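Local coordinates for CSEP0064 putative effector protein (PDB 6FMB) that binds host RNA as a non-catalytic RNase homolog and blocks the ribosomal RNA degradation set off by plant ribosome-inactivating proteins, raising plant susceptibility to infection, at residues R15-F25 and R52-N62. Residues are numbered along the deposited sequence; the frame is centred on the assembly and turned at random.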
ATOM      1  N   ARG A  15      -1.268 -11.484   2.643  1.00 10.28           N
ATOM      2  CA  ARG A  15      -2.016 -11.683   1.400  0.50 10.23           C
ATOM      3  C   ARG A  15      -2.772 -10.424   0.978  1.00 10.18           C
ATOM      4  O   ARG A  15      -3.002 -10.199  -0.225  1.00  9.55           O
ATOM      5  CB  ARG A  15      -2.940 -12.903   1.485  0.50 11.67           C
ATOM      6  CG  ARG A  15      -4.237 -12.755   2.266  0.50 11.32           C
ATOM      7  CD  ARG A  15      -4.877 -14.143   2.405  0.50 12.48           C
ATOM      8  NE  ARG A  15      -6.298 -14.159   2.728  0.50 12.35           N
ATOM      9  CZ  ARG A  15      -7.076 -15.251   2.680  0.50 10.22           C
ATOM     10  NH1 ARG A  15      -8.379 -15.181   3.034  0.50  9.73           N
ATOM     11  NH2 ARG A  15      -6.556 -16.436   2.277  0.50  9.66           N
ATOM     12  N   ASN A  16      -3.157  -9.604   1.967  1.00  9.11           N
ATOM     13  CA  ASN A  16      -3.810  -8.326   1.662  1.00  9.27           C
ATOM     14  C   ASN A  16      -2.844  -7.346   0.999  1.00  8.88           C
ATOM     15  O   ASN A  16      -3.201  -6.612   0.071  1.00  9.23           O
ATOM     16  CB  ASN A  16      -4.410  -7.654   2.921  1.00 10.16           C
ATOM     17  CG  ASN A  16      -5.654  -8.345   3.455  1.00 11.17           C
ATOM     18  OD1 ASN A  16      -6.082  -9.364   2.944  1.00 13.27           O
ATOM     19  ND2 ASN A  16      -6.246  -7.751   4.477  1.00 11.25           N
ATOM     20  N   VAL A  17      -1.599  -7.329   1.481  1.00  9.25           N
ATOM     21  CA  VAL A  17      -0.588  -6.464   0.923  1.00  9.37           C
ATOM     22  C   VAL A  17      -0.271  -6.912  -0.507  1.00  9.19           C
ATOM     23  O   VAL A  17      -0.217  -6.078  -1.404  1.00 10.05           O
ATOM     24  CB  VAL A  17       0.679  -6.428   1.814  1.00  9.36           C
ATOM     25  CG1 VAL A  17       1.815  -5.658   1.156  1.00  9.86           C
ATOM     26  CG2 VAL A  17       0.335  -5.824   3.181  1.00 10.00           C
ATOM     27  N   ARG A  18      -0.118  -8.221  -0.720  1.00  9.26           N
ATOM     28  CA  ARG A  18       0.137  -8.737  -2.061  1.00 10.05           C
ATOM     29  C   ARG A  18      -1.020  -8.399  -3.017  1.00  9.55           C
ATOM     30  O   ARG A  18      -0.793  -8.020  -4.169  1.00 10.46           O
ATOM     31  CB  ARG A  18       0.357 -10.255  -2.023  1.00 12.23           C
ATOM     32  CG  ARG A  18       1.608 -10.821  -1.370  1.00 17.61           C
ATOM     33  CD  ARG A  18       1.796 -12.291  -1.830  1.00 23.67           C
ATOM     34  NE  ARG A  18       0.543 -13.094  -1.737  1.00 26.23           N
ATOM     35  CZ  ARG A  18       0.202 -13.887  -0.715  1.00 22.96           C
ATOM     36  NH1 ARG A  18      -0.962 -14.530  -0.716  1.00 24.56           N
ATOM     37  NH2 ARG A  18       1.006 -14.031   0.325  1.00 26.99           N
ATOM     38  N   ALA A  19      -2.265  -8.517  -2.549  1.00  8.77           N
ATOM     39  CA  ALA A  19      -3.436  -8.145  -3.366  1.00  9.28           C
ATOM     40  C   ALA A  19      -3.386  -6.652  -3.714  1.00  9.93           C
ATOM     41  O   ALA A  19      -3.704  -6.262  -4.842  1.00  9.80           O
ATOM     42  CB  ALA A  19      -4.725  -8.490  -2.650  1.00  9.34           C
ATOM     43  N   ALA A  20      -3.027  -5.816  -2.748  1.00  9.20           N
ATOM     44  CA  ALA A  20      -2.942  -4.366  -3.013  1.00  9.69           C
ATOM     45  C   ALA A  20      -1.870  -4.031  -4.063  1.00  9.64           C
ATOM     46  O   ALA A  20      -2.052  -3.075  -4.822  1.00 10.35           O
ATOM     47  CB  ALA A  20      -2.735  -3.584  -1.726  1.00 10.08           C
ATOM     48  N   VAL A  21      -0.757  -4.794  -4.111  1.00  9.79           N
ATOM     49  CA  VAL A  21       0.278  -4.545  -5.124  1.00  9.86           C
ATOM     50  C   VAL A  21      -0.308  -4.723  -6.535  1.00  9.86           C
ATOM     51  O   VAL A  21      -0.072  -3.906  -7.417  1.00 11.36           O
ATOM     52  CB  VAL A  21       1.511  -5.467  -4.904  1.00 10.79           C
ATOM     53  CG1 VAL A  21       2.441  -5.432  -6.099  1.00 10.99           C
ATOM     54  CG2 VAL A  21       2.261  -5.088  -3.626  1.00 10.66           C
ATOM     55  N   VAL A  22      -1.026  -5.822  -6.748  1.00  9.66           N
ATOM     56  CA  VAL A  22      -1.574  -6.084  -8.082  1.00  9.96           C
ATOM     57  C   VAL A  22      -2.798  -5.195  -8.380  1.00  9.53           C
ATOM     58  O   VAL A  22      -2.977  -4.760  -9.516  1.00 11.20           O
ATOM     59  CB  VAL A  22      -1.834  -7.590  -8.340  1.00 10.96           C
ATOM     60  CG1 VAL A  22      -0.507  -8.362  -8.388  1.00 13.51           C
ATOM     61  CG2 VAL A  22      -2.798  -8.213  -7.324  1.00 12.04           C
ATOM     62  N   LEU A  23      -3.612  -4.875  -7.370  1.00  9.44           N
ATOM     63  CA  LEU A  23      -4.726  -3.946  -7.597  1.00  9.69           C
ATOM     64  C   LEU A  23      -4.217  -2.539  -7.929  1.00  8.82           C
ATOM     65  O   LEU A  23      -4.770  -1.876  -8.791  1.00 10.01           O
ATOM     66  CB  LEU A  23      -5.685  -3.919  -6.418  1.00  9.59           C
ATOM     67  CG  LEU A  23      -6.491  -5.215  -6.210  1.00 10.01           C
ATOM     68  CD1 LEU A  23      -7.317  -5.101  -4.929  1.00 11.24           C
ATOM     69  CD2 LEU A  23      -7.379  -5.554  -7.402  1.00 10.21           C
ATOM     70  N   ALA A  24      -3.141  -2.092  -7.288  1.00  8.98           N
ATOM     71  CA  ALA A  24      -2.624  -0.724  -7.503  1.00  9.27           C
ATOM     72  C   ALA A  24      -2.350  -0.460  -8.973  1.00  9.83           C
ATOM     73  O   ALA A  24      -2.613   0.631  -9.464  1.00 10.45           O
ATOM     74  CB  ALA A  24      -1.352  -0.494  -6.688  1.00 10.40           C
ATOM     75  N   PHE A  25      -1.772  -1.451  -9.649  1.00  9.83           N
ATOM     76  CA  PHE A  25      -1.407  -1.327 -11.079  1.00 10.70           C
ATOM     77  C   PHE A  25      -2.501  -1.774 -12.056  1.00 11.51           C
ATOM     78  O   PHE A  25      -2.290  -1.769 -13.260  1.00 13.46           O
ATOM     79  CB  PHE A  25      -0.017  -1.958 -11.355  1.00 11.37           C
ATOM     80  CG  PHE A  25       1.116  -1.056 -10.921  1.00 11.76           C
ATOM     81  CD1 PHE A  25       1.568  -1.034  -9.600  1.00 11.66           C
ATOM     82  CD2 PHE A  25       1.687  -0.177 -11.813  1.00 12.54           C
ATOM     83  CE1 PHE A  25       2.544  -0.136  -9.184  1.00 12.34           C
ATOM     84  CE2 PHE A  25       2.692   0.697 -11.407  1.00 13.13           C
ATOM     85  CZ  PHE A  25       3.110   0.725 -10.091  1.00 12.28           C
ATOM     86  N   ARG A  52       2.982   3.691  -6.897  1.00  9.11           N
ATOM     87  CA  ARG A  52       1.565   3.903  -6.674  1.00  9.58           C
ATOM     88  C   ARG A  52       1.207   3.671  -5.209  1.00  9.27           C
ATOM     89  O   ARG A  52       1.794   2.824  -4.515  1.00  9.72           O
ATOM     90  CB  ARG A  52       0.728   3.005  -7.588  1.00  9.67           C
ATOM     91  CG  ARG A  52       0.817   3.419  -9.045  1.00 10.27           C
ATOM     92  CD  ARG A  52      -0.045   2.568  -9.948  1.00 10.94           C
ATOM     93  NE  ARG A  52      -0.096   3.153 -11.279  1.00 12.47           N
ATOM     94  CZ  ARG A  52      -1.111   3.051 -12.130  1.00 13.44           C
ATOM     95  NH1 ARG A  52      -2.151   2.293 -11.854  1.00 12.01           N
ATOM     96  NH2 ARG A  52      -1.042   3.689 -13.289  1.00 15.21           N
ATOM     97  N   GLN A  53       0.217   4.451  -4.758  1.00  9.24           N
ATOM     98  CA  GLN A  53      -0.368   4.351  -3.424  1.00  9.31           C
ATOM     99  C   GLN A  53      -1.750   3.708  -3.535  1.00  9.43           C
ATOM    100  O   GLN A  53      -2.572   4.182  -4.323  1.00 10.64           O
ATOM    101  CB  GLN A  53      -0.493   5.724  -2.771  1.00 11.21           C
ATOM    102  CG  GLN A  53      -0.994   5.688  -1.321  1.00 11.80           C
ATOM    103  CD  GLN A  53      -1.989   6.761  -0.948  1.00 10.09           C
ATOM    104  OE1 GLN A  53      -2.448   7.505  -1.790  1.00 12.40           O
ATOM    105  NE2 GLN A  53      -2.357   6.806   0.328  1.00 11.15           N
ATOM    106  N   PHE A  54      -2.001   2.640  -2.755  1.00  9.52           N
ATOM    107  CA  PHE A  54      -3.314   1.988  -2.802  1.00  9.09           C
ATOM    108  C   PHE A  54      -3.668   1.549  -1.393  1.00  8.72           C
ATOM    109  O   PHE A  54      -2.809   1.024  -0.666  1.00  9.51           O
ATOM    110  CB  PHE A  54      -3.317   0.804  -3.785  1.00 10.46           C
ATOM    111  CG  PHE A  54      -4.705   0.334  -4.153  1.00  9.95           C
ATOM    112  CD1 PHE A  54      -5.421   0.944  -5.184  1.00  9.95           C
ATOM    113  CD2 PHE A  54      -5.315  -0.723  -3.477  1.00  9.55           C
ATOM    114  CE1 PHE A  54      -6.709   0.547  -5.496  1.00 11.46           C
ATOM    115  CE2 PHE A  54      -6.605  -1.132  -3.807  1.00 10.47           C
ATOM    116  CZ  PHE A  54      -7.299  -0.493  -4.825  1.00 11.26           C
ATOM    117  N   PRO A  55      -4.928   1.757  -0.969  1.00  8.81           N
ATOM    118  CA  PRO A  55      -5.264   1.395   0.405  1.00  8.80           C
ATOM    119  C   PRO A  55      -5.312  -0.120   0.652  1.00  8.48           C
ATOM    120  O   PRO A  55      -5.473  -0.916  -0.288  1.00  8.94           O
ATOM    121  CB  PRO A  55      -6.661   2.038   0.613  1.00  8.88           C
ATOM    122  CG  PRO A  55      -6.771   3.094  -0.444  1.00  8.87           C
ATOM    123  CD  PRO A  55      -6.075   2.449  -1.612  1.00  9.02           C
ATOM    124  N   VAL A  56      -5.179  -0.508   1.920  1.00  9.24           N
ATOM    125  CA  VAL A  56      -5.216  -1.923   2.327  1.00  9.31           C
ATOM    126  C   VAL A  56      -6.016  -2.011   3.635  1.00 10.15           C
ATOM    127  O   VAL A  56      -6.069  -1.050   4.412  1.00 11.13           O
ATOM    128  CB  VAL A  56      -3.764  -2.508   2.426  1.00 10.20           C
ATOM    129  CG1 VAL A  56      -2.984  -1.916   3.582  1.00  9.85           C
ATOM    130  CG2 VAL A  56      -3.745  -4.041   2.515  1.00 11.03           C
ATOM    131  N   GLU A  57      -6.646  -3.176   3.840  1.00 10.81           N
ATOM    132  CA  GLU A  57      -7.483  -3.480   5.009  0.50 11.17           C
ATOM    133  C   GLU A  57      -6.742  -4.336   6.016  1.00 11.99           C
ATOM    134  O   GLU A  57      -5.844  -5.095   5.653  1.00 11.18           O
ATOM    135  CB  GLU A  57      -8.701  -4.298   4.580  0.50 12.16           C
ATOM    136  CG  GLU A  57      -9.583  -3.659   3.534  0.50 13.37           C
ATOM    137  CD  GLU A  57     -10.438  -2.550   4.104  0.50 16.30           C
ATOM    138  OE1 GLU A  57     -10.330  -2.278   5.315  0.50 18.31           O
ATOM    139  OE2 GLU A  57     -11.235  -1.958   3.358  0.50 16.97           O
ATOM    140  N   ASP A  58      -7.151  -4.244   7.275  1.00 12.44           N
ATOM    141  CA  ASP A  58      -6.708  -5.185   8.302  1.00 13.66           C
ATOM    142  C   ASP A  58      -7.581  -6.441   8.390  1.00 14.81           C
ATOM    143  O   ASP A  58      -7.232  -7.369   9.094  1.00 19.31           O
ATOM    144  CB  ASP A  58      -6.546  -4.484   9.671  1.00 15.92           C
ATOM    145  CG  ASP A  58      -7.863  -4.025  10.308  1.00 20.52           C
ATOM    146  OD1 ASP A  58      -8.941  -4.530   9.965  1.00 25.19           O
ATOM    147  OD2 ASP A  58      -7.806  -3.182  11.226  1.00 26.79           O
ATOM    148  N   SER A  59      -8.695  -6.463   7.667  1.00 14.34           N
ATOM    149  CA  SER A  59      -9.670  -7.550   7.684  1.00 13.94           C
ATOM    150  C   SER A  59      -9.600  -8.390   6.404  1.00 13.18           C
ATOM    151  O   SER A  59      -8.801  -8.095   5.514  1.00 14.76           O
ATOM    152  CB  SER A  59     -11.042  -6.929   7.795  1.00 14.53           C
ATOM    153  OG  SER A  59     -11.277  -6.068   6.720  1.00 19.01           O
ATOM    154  N   ASP A  60     -10.447  -9.419   6.305  1.00 12.49           N
ATOM    155  CA  ASP A  60     -10.418 -10.365   5.177  1.00 12.57           C
ATOM    156  C   ASP A  60     -11.180  -9.824   3.953  1.00 11.68           C
ATOM    157  O   ASP A  60     -12.219 -10.347   3.530  1.00 13.49           O
ATOM    158  CB  ASP A  60     -11.003 -11.712   5.624  1.00 13.83           C
ATOM    159  CG  ASP A  60     -10.754 -12.814   4.630  1.00 15.35           C
ATOM    160  OD1 ASP A  60      -9.670 -12.863   4.010  1.00 16.17           O
ATOM    161  OD2 ASP A  60     -11.651 -13.660   4.498  1.00 17.05           O
ATOM    162  N   ALA A  61     -10.636  -8.761   3.378  1.00 12.56           N
ATOM    163  CA  ALA A  61     -11.288  -8.027   2.315  1.00 12.21           C
ATOM    164  C   ALA A  61     -10.258  -7.140   1.647  1.00 11.18           C
ATOM    165  O   ALA A  61      -9.218  -6.847   2.227  1.00 13.44           O
ATOM    166  CB  ALA A  61     -12.396  -7.159   2.907  1.00 13.10           C
ATOM    167  N   ASN A  62     -10.588  -6.712   0.443  1.00 10.46           N
ATOM    168  CA  ASN A  62      -9.869  -5.685  -0.301  1.00  9.61           C
ATOM    169  C   ASN A  62     -10.590  -4.340  -0.206  1.00 10.33           C
ATOM    170  O   ASN A  62     -11.811  -4.287  -0.132  1.00 12.43           O
ATOM    171  CB  ASN A  62      -9.670  -6.138  -1.759  1.00  9.78           C
ATOM    172  CG  ASN A  62      -8.890  -7.438  -1.855  1.00  9.23           C
ATOM    173  OD1 ASN A  62      -9.371  -8.475  -2.410  1.00 11.97           O
ATOM    174  ND2 ASN A  62      -7.706  -7.432  -1.280  1.00  7.89           N
TER
HETATM  175  O   HOH W   1      -7.991 -11.402   2.532  1.00 22.99           O
HETATM  176  O   HOH W   2      -5.818  -5.679  -0.505  1.00 10.59           O
HETATM  177  O   HOH W   3      -6.793  -9.574   0.234  1.00 12.93           O
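Arg-52 lies along Ala-24 and Phe-25. Arg-52 CB lies 4.2 Å from Ala-24 CB. CG lies against Phe-25 CZ, and Arg-52 CD, on the same face, sits over the ring's centre, a CH-pi contact 3.5 Å from the Phe-25 centroid. The chain runs extended from CG to NE (chi3 170°), which carries NE past CE2 to its salt bridge with Glu-50. At the tip Arg-52 NH1 donates to Ala-24 O at 2.9 Å, in the carbonyl plane and on a lone pair; it also bonds to the Tyr-27 carbonyl. This is the RNase-like alpha+beta arrangement, one helix packed against an antiparallel sheet: Phe-54 presents a ring face to Leu-23 CB, and Val-56 CG2 packs against Asn-16 CB. Residues 57-62 curl around Asn-16, whose buried ND2 gives both hydrogens to carbonyls, Glu-57 O at 2.9 Å, reached from above that carbonyl's plane, and Ser-59 O at 2.8 Å. Two waters donate to Asn-16 OD1, fixing the amide's flip. One of them also links Arg-15 NE to Asp-60 OD1, the oxygen that Arg-15 NH1 meets at 2.8 Å in a nearly straight salt bridge (172°).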